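Beta chain (Acipenser persicus, PDB 6IYH) probably binds and carries oxygen as the haem-containing beta subunit of a four-chain haemoglobin. Local coordinates at residues E6-A9 against I10-W14; S110-L113 against A114-G118; M77-V80 against A81-F84. All blocks are in the same frame, centred on the assembly; numbering follows the deposited sequence.

In the fold
From the N terminus the chain runs first through contact 1 on helix 4-14, then contact 3 at the turn after helix 57-75, and last contact 2 at the end of helix 100-117. Each is a local turn of a few residues, so they follow in series and none encloses or crosses another. Contact 1 touches each of the other two through space. R7 of contact 1 forms a salt bridge with D78 of contact 3, and I10 packs on M77, tying the first helix to the corner before helix 80-83. L13 of contact 1 packs against L113 and F117 of contact 2. Contacts 2 and 3 do not touch, their nearest atoms about 13 Å apart.

Contact 1: E6-A9 against I10-W14; sequences ERFA and ITTLW
F8 and T12 make a one-turn contact along the outer side of helix 4-14, the first helix of the globin fold, where a methyl sits over an aromatic ring. T12 CG2 lies 3.3 Å from the centroid of the F8 ring and 17° off its normal, a CH-pi contact so short that it is probably strained, displaced toward CE1. F8 reaches it because its ring is anti to the backbone N (chi1 -179°), the ring leaning along the helix toward the next turn. Beneath this pair the backbone is helical: T12 N donates to F8 O at 2.9 Å, and I10 N to E6 O at 3.0 Å. T11 doubles the next bond, since both its N (2.9 Å) and its OG1 (3.0 Å) donate to R7 O, coming from opposite faces of the carbonyl plane. The bond from L13 N to A9 O is weak at 3.4 Å; a water that donates to A9 O also hydrogen-bonds to T12 OG1. On the other side of the helix, I10 runs its CG1 past E6 O and packs against W129 of helix 123-142 and I74 of helix 57-75. E6 forms a salt bridge with K131 and R7 one with D78. The hydroxyl of T11 turns back on the helix's own carbonyl, giving R7 O two donors and spending its polarity locally on an exposed surface.

Contact 2: S110-L113 against A114-G118; sequences SIVL and AATFG
T116 carries its OG1 beside its own backbone N (chi1 -64°), which turns the hydroxyl back along the helix to V112, while F117, with a similar chi1 of -71°, lays its ring alongside L113. T116 OG1 donates to V112 O at 2.7 Å, approaching from above the carbonyl plane. The same oxygen takes T116 N at 2.9 Å from the opposite face of that plane, so V112 O is gripped by two donors of one residue. V112 CG1 flanks the hydroxyl at 3.8 Å from T116 OG1. One residue on, F117 N bonds to L113 O at 2.9 Å, nearly along the carbonyl direction, and the ring of F117 presents its edge to that oxygen, CD2 being 3.4 Å from L113 O. The two side chains then run side by side, with L113 CD2 and F117 CE2 4.1 Å apart, while the methyl of T116 rests over one face of the F117 ring, near its rim.

This is the last turn of helix 100-117, which corresponds to the G helix of the globin fold. G118 follows with positive phi (52°), a backbone turn that glycine takes more easily than other residues, and its N still donates to A114 O at 2.9 Å. Around the turn, V112 and T116 face V22 of helix 19-33, L113 packs on W129 of helix 123-142, and S110 OG bonds to Y121 OH. A114 and A115, together with S110 and I111, pack against another protein chain of the assembly, as the G helix does at subunit interfaces in haemoglobins. Their small methyls lie low on the helix beside the backbone, A114 CB 3.5 Å from I111 O.

Contact 3: M77-V80 against A81-F84; sequences MDDV and ADAF
The short helix 80-83, in the corner between globin helices E and F, is opened by an N-cap, and D79 supplies it. Its CG stands anti to the backbone N (chi1 -167°), which brings the carboxylate round to the first turn, where OD1 accepts from D82 N at 3.2 Å. The N-H points almost straight at the oxygen, at 171°, yet meets the carboxylate from well above its plane. The other oxygen, D79 OD2, rests 3.4 Å from D82 CB, so the carboxylate also touches that side chain. The carboxylates of D79 and D82 keep apart, with D79 OD2 5.1 Å from D82 OD1; their like charges probably disfavour a closer approach, while the helix's N-H end would favour a negative D79.

Within the turn, the bond from A83 N to D79 O is weak at 3.4 Å. F84 N donates to V80 O at 2.8 Å, nearly along the carbonyl direction. V80 and F84 extend side by side in the same direction: V80 CG1 lies 4.1 Å from the centroid of the F84 ring and 15° off its normal, over the face but toward the rim, a CH-pi contact. V80 also packs on A73 and V135, and F84 on S69, A73 and L140, so the pair packs the turn against helices 57-75 and 123-142. The side chain of F84 comes within about 4 Å of the haem. The T85 hydroxyl reaches both A81 O and D82 O, its one proton serving one at a time. F84 is at the N-cap position of helix 85-94, so the arrangement is that of the globin EF corner, a capped short helix leading into the helix F that borders the haem pocket.

Contact 1: E6-A9 against I10-W14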
ATOM      1  N   GLU B   6     -13.557  16.594 -17.744  1.00 25.62           N
ATOM      2  CA  GLU B   6     -13.472  16.043 -16.358  1.00 23.56           C
ATOM      3  C   GLU B   6     -14.356  16.834 -15.441  1.00 23.89           C
ATOM      4  O   GLU B   6     -15.143  16.242 -14.654  1.00 24.13           O
ATOM      5  CB  GLU B   6     -12.050  16.054 -15.819  1.00 22.15           C
ATOM      6  CG  GLU B   6     -11.170  14.974 -16.413  1.00 21.93           C
ATOM      7  CD  GLU B   6      -9.684  15.212 -16.147  1.00 18.61           C
ATOM      8  OE1 GLU B   6      -9.256  16.282 -15.730  1.00 19.54           O
ATOM      9  OE2 GLU B   6      -8.943  14.298 -16.380  1.00 21.35           O
ATOM     10  N   ARG B   7     -14.272  18.160 -15.525  1.00 23.13           N
ATOM     11  CA  ARG B   7     -15.075  19.038 -14.704  1.00 25.47           C
ATOM     12  C   ARG B   7     -16.554  18.773 -14.845  1.00 27.92           C
ATOM     13  O   ARG B   7     -17.287  18.737 -13.859  1.00 25.38           O
ATOM     14  CB  ARG B   7     -14.873  20.491 -15.077  1.00 29.64           C
ATOM     15  CG  ARG B   7     -13.721  21.140 -14.411  1.00 33.66           C
ATOM     16  CD  ARG B   7     -13.656  22.602 -14.788  1.00 32.94           C
ATOM     17  NE  ARG B   7     -12.302  23.073 -14.554  1.00 34.15           N
ATOM     18  CZ  ARG B   7     -11.820  23.468 -13.390  1.00 30.36           C
ATOM     19  NH1 ARG B   7     -12.588  23.505 -12.312  1.00 34.70           N
ATOM     20  NH2 ARG B   7     -10.562  23.897 -13.315  1.00 29.96           N
ATOM     21  N   PHE B   8     -16.954  18.548 -16.093  1.00 28.47           N
ATOM     22  CA  PHE B   8     -18.307  18.256 -16.442  1.00 29.12           C
ATOM     23  C   PHE B   8     -18.778  16.913 -15.926  1.00 26.20           C
ATOM     24  O   PHE B   8     -19.892  16.818 -15.417  1.00 22.00           O
ATOM     25  CB  PHE B   8     -18.435  18.223 -17.961  1.00 30.22           C
ATOM     26  CG  PHE B   8     -19.823  17.949 -18.439  1.00 32.56           C
ATOM     27  CD1 PHE B   8     -20.786  18.933 -18.393  1.00 34.10           C
ATOM     28  CD2 PHE B   8     -20.166  16.702 -18.910  1.00 35.25           C
ATOM     29  CE1 PHE B   8     -22.036  18.674 -18.859  1.00 35.55           C
ATOM     30  CE2 PHE B   8     -21.430  16.428 -19.355  1.00 39.01           C
ATOM     31  CZ  PHE B   8     -22.359  17.419 -19.348  1.00 38.04           C
ATOM     32  N   ALA B   9     -17.960  15.878 -16.097  1.00 21.60           N
ATOM     33  CA  ALA B   9     -18.239  14.533 -15.570  1.00 21.79           C
ATOM     34  C   ALA B   9     -18.477  14.582 -14.057  1.00 19.97           C
ATOM     35  O   ALA B   9     -19.402  13.924 -13.582  1.00 19.19           O
ATOM     36  CB  ALA B   9     -17.095  13.560 -15.925  1.00 22.33           C
ATOM     37  N   ILE B  10     -17.691  15.365 -13.344  1.00 19.06           N
ATOM     38  CA  ILE B  10     -17.794  15.502 -11.891  1.00 22.18           C
ATOM     39  C   ILE B  10     -19.040  16.291 -11.490  1.00 23.01           C
ATOM     40  O   ILE B  10     -19.862  15.757 -10.733  1.00 22.37           O
ATOM     41  CB  ILE B  10     -16.534  16.163 -11.286  1.00 22.77           C
ATOM     42  CG1 ILE B  10     -15.360  15.225 -11.492  1.00 22.25           C
ATOM     43  CG2 ILE B  10     -16.707  16.506  -9.811  1.00 22.28           C
ATOM     44  CD1 ILE B  10     -14.023  15.876 -11.206  1.00 26.72           C
ATOM     45  N   THR B  11     -19.208  17.512 -12.023  1.00 21.95           N
ATOM     46  CA  THR B  11     -20.303  18.379 -11.561  1.00 23.72           C
ATOM     47  C   THR B  11     -21.683  17.843 -12.043  1.00 20.29           C
ATOM     48  O   THR B  11     -22.662  17.921 -11.258  1.00 21.22           O
ATOM     49  CB  THR B  11     -20.061  19.834 -11.928  1.00 25.90           C
ATOM     50  OG1 THR B  11     -19.966  19.883 -13.335  1.00 28.04           O
ATOM     51  CG2 THR B  11     -18.801  20.346 -11.287  1.00 29.06           C
ATOM     52  N   THR B  12     -21.777  17.181 -13.206  1.00 21.86           N
ATOM     53  CA  THR B  12     -23.076  16.614 -13.626  1.00 26.06           C
ATOM     54  C   THR B  12     -23.482  15.430 -12.780  1.00 21.57           C
ATOM     55  O   THR B  12     -24.645  15.293 -12.428  1.00 19.13           O
ATOM     56  CB  THR B  12     -23.240  16.220 -15.116  1.00 29.61           C
ATOM     57  OG1 THR B  12     -22.461  15.079 -15.417  1.00 38.57           O
ATOM     58  CG2 THR B  12     -22.747  17.323 -16.018  1.00 29.37           C
ATOM     59  N   LEU B  13     -22.536  14.554 -12.475  1.00 18.20           N
ATOM     60  CA  LEU B  13     -22.887  13.423 -11.634  1.00 15.01           C
ATOM     61  C   LEU B  13     -23.204  13.912 -10.236  1.00 13.11           C
ATOM     62  O   LEU B  13     -24.149  13.411  -9.625  1.00 12.39           O
ATOM     63  CB  LEU B  13     -21.714  12.400 -11.616  1.00 17.21           C
ATOM     64  CG  LEU B  13     -22.106  11.078 -10.958  1.00 20.34           C
ATOM     65  CD1 LEU B  13     -21.289   9.872 -11.448  1.00 22.11           C
ATOM     66  CD2 LEU B  13     -21.745  11.126  -9.479  1.00 21.44           C
ATOM     67  N   TRP B  14     -22.465  14.890  -9.721  1.00 12.23           N
ATOM     68  CA  TRP B  14     -22.644  15.408  -8.367  1.00 12.06           C
ATOM     69  C   TRP B  14     -24.021  15.988  -8.201  1.00 12.03           C
ATOM     70  O   TRP B  14     -24.661  15.833  -7.154  1.00 12.38           O
ATOM     71  CB  TRP B  14     -21.631  16.442  -7.980  1.00 12.79           C
ATOM     72  CG  TRP B  14     -21.703  16.836  -6.590  1.00 12.43           C
ATOM     73  CD1 TRP B  14     -22.060  18.018  -6.063  1.00 14.78           C
ATOM     74  CD2 TRP B  14     -21.419  15.964  -5.452  1.00 14.12           C
ATOM     75  NE1 TRP B  14     -22.053  17.947  -4.705  1.00 16.66           N
ATOM     76  CE2 TRP B  14     -21.628  16.721  -4.300  1.00 13.97           C
ATOM     77  CE3 TRP B  14     -21.046  14.615  -5.331  1.00 14.52           C
ATOM     78  CZ2 TRP B  14     -21.466  16.187  -2.992  1.00 15.53           C
ATOM     79  CZ3 TRP B  14     -20.811  14.109  -4.030  1.00 13.15           C
ATOM     80  CH2 TRP B  14     -21.035  14.884  -2.917  1.00 14.07           C
TER
HETATM   81  O   HOH W   1     -21.258  12.894 -15.171  1.00 28.37           O

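Contact 2: S110-L113 against A114-G118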
ATOM      1  N   SER B 110     -16.279   5.020  -4.976  1.00  8.34           N
ATOM      2  CA  SER B 110     -16.389   4.690  -6.415  1.00  9.18           C
ATOM      3  C   SER B 110     -17.357   3.546  -6.681  1.00  9.05           C
ATOM      4  O   SER B 110     -18.176   3.589  -7.598  1.00  9.22           O
ATOM      5  CB  SER B 110     -15.017   4.400  -7.017  1.00  9.23           C
ATOM      6  OG  SER B 110     -15.086   4.220  -8.389  1.00  9.88           O
ATOM      7  N   ILE B 111     -17.234   2.481  -5.889  1.00  8.48           N
ATOM      8  CA  ILE B 111     -18.184   1.353  -5.908  1.00  8.35           C
ATOM      9  C   ILE B 111     -19.609   1.787  -5.699  1.00  8.67           C
ATOM     10  O   ILE B 111     -20.467   1.370  -6.424  1.00  7.99           O
ATOM     11  CB  ILE B 111     -17.720   0.224  -4.945  1.00  8.46           C
ATOM     12  CG1 ILE B 111     -16.477  -0.440  -5.491  1.00  9.00           C
ATOM     13  CG2 ILE B 111     -18.759  -0.803  -4.640  1.00  8.74           C
ATOM     14  CD1 ILE B 111     -15.636  -1.338  -4.559  1.00  8.32           C
ATOM     15  N   VAL B 112     -19.862   2.597  -4.696  1.00  7.55           N
ATOM     16  CA  VAL B 112     -21.198   3.086  -4.469  1.00  8.61           C
ATOM     17  C   VAL B 112     -21.710   3.936  -5.697  1.00  8.48           C
ATOM     18  O   VAL B 112     -22.908   3.837  -6.027  1.00  9.07           O
ATOM     19  CB  VAL B 112     -21.288   3.851  -3.156  1.00  8.75           C
ATOM     20  CG1 VAL B 112     -22.642   4.568  -3.028  1.00  8.82           C
ATOM     21  CG2 VAL B 112     -21.156   2.916  -2.016  1.00  8.65           C
ATOM     22  N   LEU B 113     -20.859   4.782  -6.261  1.00  7.84           N
ATOM     23  CA  LEU B 113     -21.297   5.591  -7.400  1.00  8.42           C
ATOM     24  C   LEU B 113     -21.629   4.633  -8.548  1.00  9.66           C
ATOM     25  O   LEU B 113     -22.625   4.811  -9.199  1.00 10.52           O
ATOM     26  CB  LEU B 113     -20.241   6.565  -7.876  1.00  8.87           C
ATOM     27  CG  LEU B 113     -19.924   7.661  -6.869  1.00  9.40           C
ATOM     28  CD1 LEU B 113     -18.798   8.510  -7.357  1.00 10.31           C
ATOM     29  CD2 LEU B 113     -21.131   8.514  -6.526  1.00 10.20           C
ATOM     30  N   ALA B 114     -20.780   3.635  -8.806  1.00  9.22           N
ATOM     31  CA  ALA B 114     -21.118   2.569  -9.837  1.00  9.64           C
ATOM     32  C   ALA B 114     -22.465   1.920  -9.591  1.00 10.80           C
ATOM     33  O   ALA B 114     -23.323   1.780 -10.504  1.00 11.80           O
ATOM     34  CB  ALA B 114     -20.014   1.530  -9.875  1.00 10.37           C
ATOM     35  N   ALA B 115     -22.703   1.484  -8.353  1.00 10.84           N
ATOM     36  CA  ALA B 115     -23.976   0.825  -7.980  1.00 10.94           C
ATOM     37  C   ALA B 115     -25.176   1.782  -8.180  1.00 10.91           C
ATOM     38  O   ALA B 115     -26.261   1.326  -8.645  1.00 13.19           O
ATOM     39  CB  ALA B 115     -23.907   0.294  -6.553  1.00 11.13           C
ATOM     40  N   THR B 116     -24.958   3.050  -7.882  1.00 10.55           N
ATOM     41  CA  THR B 116     -25.994   4.040  -7.887  1.00 10.86           C
ATOM     42  C   THR B 116     -26.333   4.482  -9.324  1.00 11.97           C
ATOM     43  O   THR B 116     -27.522   4.729  -9.629  1.00 13.93           O
ATOM     44  CB  THR B 116     -25.560   5.273  -7.047  1.00 12.55           C
ATOM     45  OG1 THR B 116     -25.397   4.872  -5.649  1.00 12.90           O
ATOM     46  CG2 THR B 116     -26.595   6.407  -7.085  1.00 13.94           C
ATOM     47  N   PHE B 117     -25.328   4.635 -10.187  1.00 12.08           N
ATOM     48  CA  PHE B 117     -25.503   5.250 -11.513  1.00 12.10           C
ATOM     49  C   PHE B 117     -25.519   4.255 -12.641  1.00 14.52           C
ATOM     50  O   PHE B 117     -25.993   4.627 -13.748  1.00 14.28           O
ATOM     51  CB  PHE B 117     -24.509   6.384 -11.724  1.00 13.64           C
ATOM     52  CG  PHE B 117     -24.826   7.570 -10.897  1.00 14.21           C
ATOM     53  CD1 PHE B 117     -25.820   8.504 -11.328  1.00 15.46           C
ATOM     54  CD2 PHE B 117     -24.187   7.792  -9.683  1.00 13.35           C
ATOM     55  CE1 PHE B 117     -26.132   9.581 -10.504  1.00 16.38           C
ATOM     56  CE2 PHE B 117     -24.459   8.881  -8.915  1.00 15.72           C
ATOM     57  CZ  PHE B 117     -25.493   9.765  -9.307  1.00 15.45           C
ATOM     58  N   GLY B 118     -25.139   2.999 -12.369  1.00 14.84           N
ATOM     59  CA  GLY B 118     -25.146   1.951 -13.419  1.00 15.33           C
ATOM     60  C   GLY B 118     -24.380   2.406 -14.655  1.00 15.06           C
ATOM     61  O   GLY B 118     -23.247   2.954 -14.564  1.00 14.60           O
TER

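Contact 3: M77-V80 against A81-F84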
ATOM      1  N   MET B  77     -12.101  22.398  -6.143  1.00 21.32           N
ATOM      2  CA  MET B  77     -11.361  21.318  -6.824  1.00 22.43           C
ATOM      3  C   MET B  77     -10.050  21.799  -7.441  1.00 24.58           C
ATOM      4  O   MET B  77      -9.190  20.970  -7.783  1.00 22.93           O
ATOM      5  CB  MET B  77     -12.175  20.600  -7.879  1.00 24.27           C
ATOM      6  CG  MET B  77     -12.655  21.399  -9.102  1.00 25.29           C
ATOM      7  SD  MET B  77     -14.020  20.558 -10.004  1.00 27.09           S
ATOM      8  CE  MET B  77     -13.037  19.401 -10.900  1.00 25.01           C
ATOM      9  N   ASP B  78      -9.929  23.116  -7.631  1.00 25.48           N
ATOM     10  CA  ASP B  78      -8.657  23.675  -8.101  1.00 26.92           C
ATOM     11  C   ASP B  78      -7.627  23.730  -6.993  1.00 27.70           C
ATOM     12  O   ASP B  78      -6.484  23.813  -7.300  1.00 33.27           O
ATOM     13  CB  ASP B  78      -8.811  25.054  -8.727  1.00 28.22           C
ATOM     14  CG  ASP B  78      -9.654  25.049  -9.956  1.00 33.28           C
ATOM     15  OD1 ASP B  78      -9.597  24.127 -10.786  1.00 32.96           O
ATOM     16  OD2 ASP B  78     -10.403  26.033 -10.117  1.00 50.27           O
ATOM     17  N   ASP B  79      -7.986  23.682  -5.724  1.00 27.32           N
ATOM     18  CA  ASP B  79      -6.969  23.481  -4.698  1.00 30.63           C
ATOM     19  C   ASP B  79      -7.534  22.828  -3.447  1.00 24.97           C
ATOM     20  O   ASP B  79      -7.760  23.478  -2.431  1.00 19.99           O
ATOM     21  CB  ASP B  79      -6.272  24.818  -4.367  1.00 35.01           C
ATOM     22  CG  ASP B  79      -4.986  24.633  -3.536  1.00 38.43           C
ATOM     23  OD1 ASP B  79      -4.633  23.499  -3.123  1.00 36.98           O
ATOM     24  OD2 ASP B  79      -4.330  25.667  -3.283  1.00 39.41           O
ATOM     25  N   VAL B  80      -7.728  21.512  -3.534  1.00 23.62           N
ATOM     26  CA  VAL B  80      -8.320  20.778  -2.397  1.00 21.21           C
ATOM     27  C   VAL B  80      -7.334  20.733  -1.223  1.00 21.94           C
ATOM     28  O   VAL B  80      -7.758  20.852  -0.078  1.00 20.05           O
ATOM     29  CB  VAL B  80      -8.692  19.358  -2.818  1.00 22.17           C
ATOM     30  CG1 VAL B  80      -9.300  18.548  -1.670  1.00 19.75           C
ATOM     31  CG2 VAL B  80      -9.622  19.354  -4.000  1.00 20.84           C
ATOM     32  N   ALA B  81      -6.021  20.595  -1.473  1.00 24.51           N
ATOM     33  CA  ALA B  81      -4.993  20.587  -0.353  1.00 26.11           C
ATOM     34  C   ALA B  81      -5.158  21.768   0.596  1.00 23.83           C
ATOM     35  O   ALA B  81      -5.312  21.607   1.818  1.00 22.33           O
ATOM     36  CB  ALA B  81      -3.556  20.556  -0.902  1.00 25.76           C
ATOM     37  N   ASP B  82      -5.195  22.975   0.026  1.00 25.95           N
ATOM     38  CA  ASP B  82      -5.393  24.196   0.867  1.00 29.11           C
ATOM     39  C   ASP B  82      -6.714  24.152   1.678  1.00 28.12           C
ATOM     40  O   ASP B  82      -6.771  24.359   2.898  1.00 28.25           O
ATOM     41  CB  ASP B  82      -5.308  25.512  -0.005  1.00 31.75           C
ATOM     42  CG  ASP B  82      -5.875  26.803   0.740  1.00 38.75           C
ATOM     43  OD1 ASP B  82      -7.121  27.057   0.703  1.00 45.93           O
ATOM     44  OD2 ASP B  82      -5.070  27.569   1.365  1.00 43.98           O
ATOM     45  N   ALA B  83      -7.792  23.833   0.988  1.00 28.54           N
ATOM     46  CA  ALA B  83      -9.104  23.805   1.598  1.00 27.28           C
ATOM     47  C   ALA B  83      -9.228  22.705   2.704  1.00 26.70           C
ATOM     48  O   ALA B  83      -9.941  22.873   3.725  1.00 24.53           O
ATOM     49  CB  ALA B  83     -10.098  23.560   0.485  1.00 28.45           C
ATOM     50  N   PHE B  84      -8.487  21.605   2.520  1.00 22.35           N
ATOM     51  CA  PHE B  84      -8.580  20.469   3.443  1.00 21.57           C
ATOM     52  C   PHE B  84      -7.476  20.480   4.513  1.00 24.97           C
ATOM     53  O   PHE B  84      -7.311  19.537   5.280  1.00 23.68           O
ATOM     54  CB  PHE B  84      -8.580  19.169   2.635  1.00 21.83           C
ATOM     55  CG  PHE B  84      -9.968  18.617   2.297  1.00 21.65           C
ATOM     56  CD1 PHE B  84     -11.077  19.433   2.005  1.00 25.00           C
ATOM     57  CD2 PHE B  84     -10.150  17.234   2.208  1.00 22.74           C
ATOM     58  CE1 PHE B  84     -12.332  18.871   1.660  1.00 23.19           C
ATOM     59  CE2 PHE B  84     -11.407  16.663   1.874  1.00 22.14           C
ATOM     60  CZ  PHE B  84     -12.480  17.481   1.602  1.00 22.09           C
TER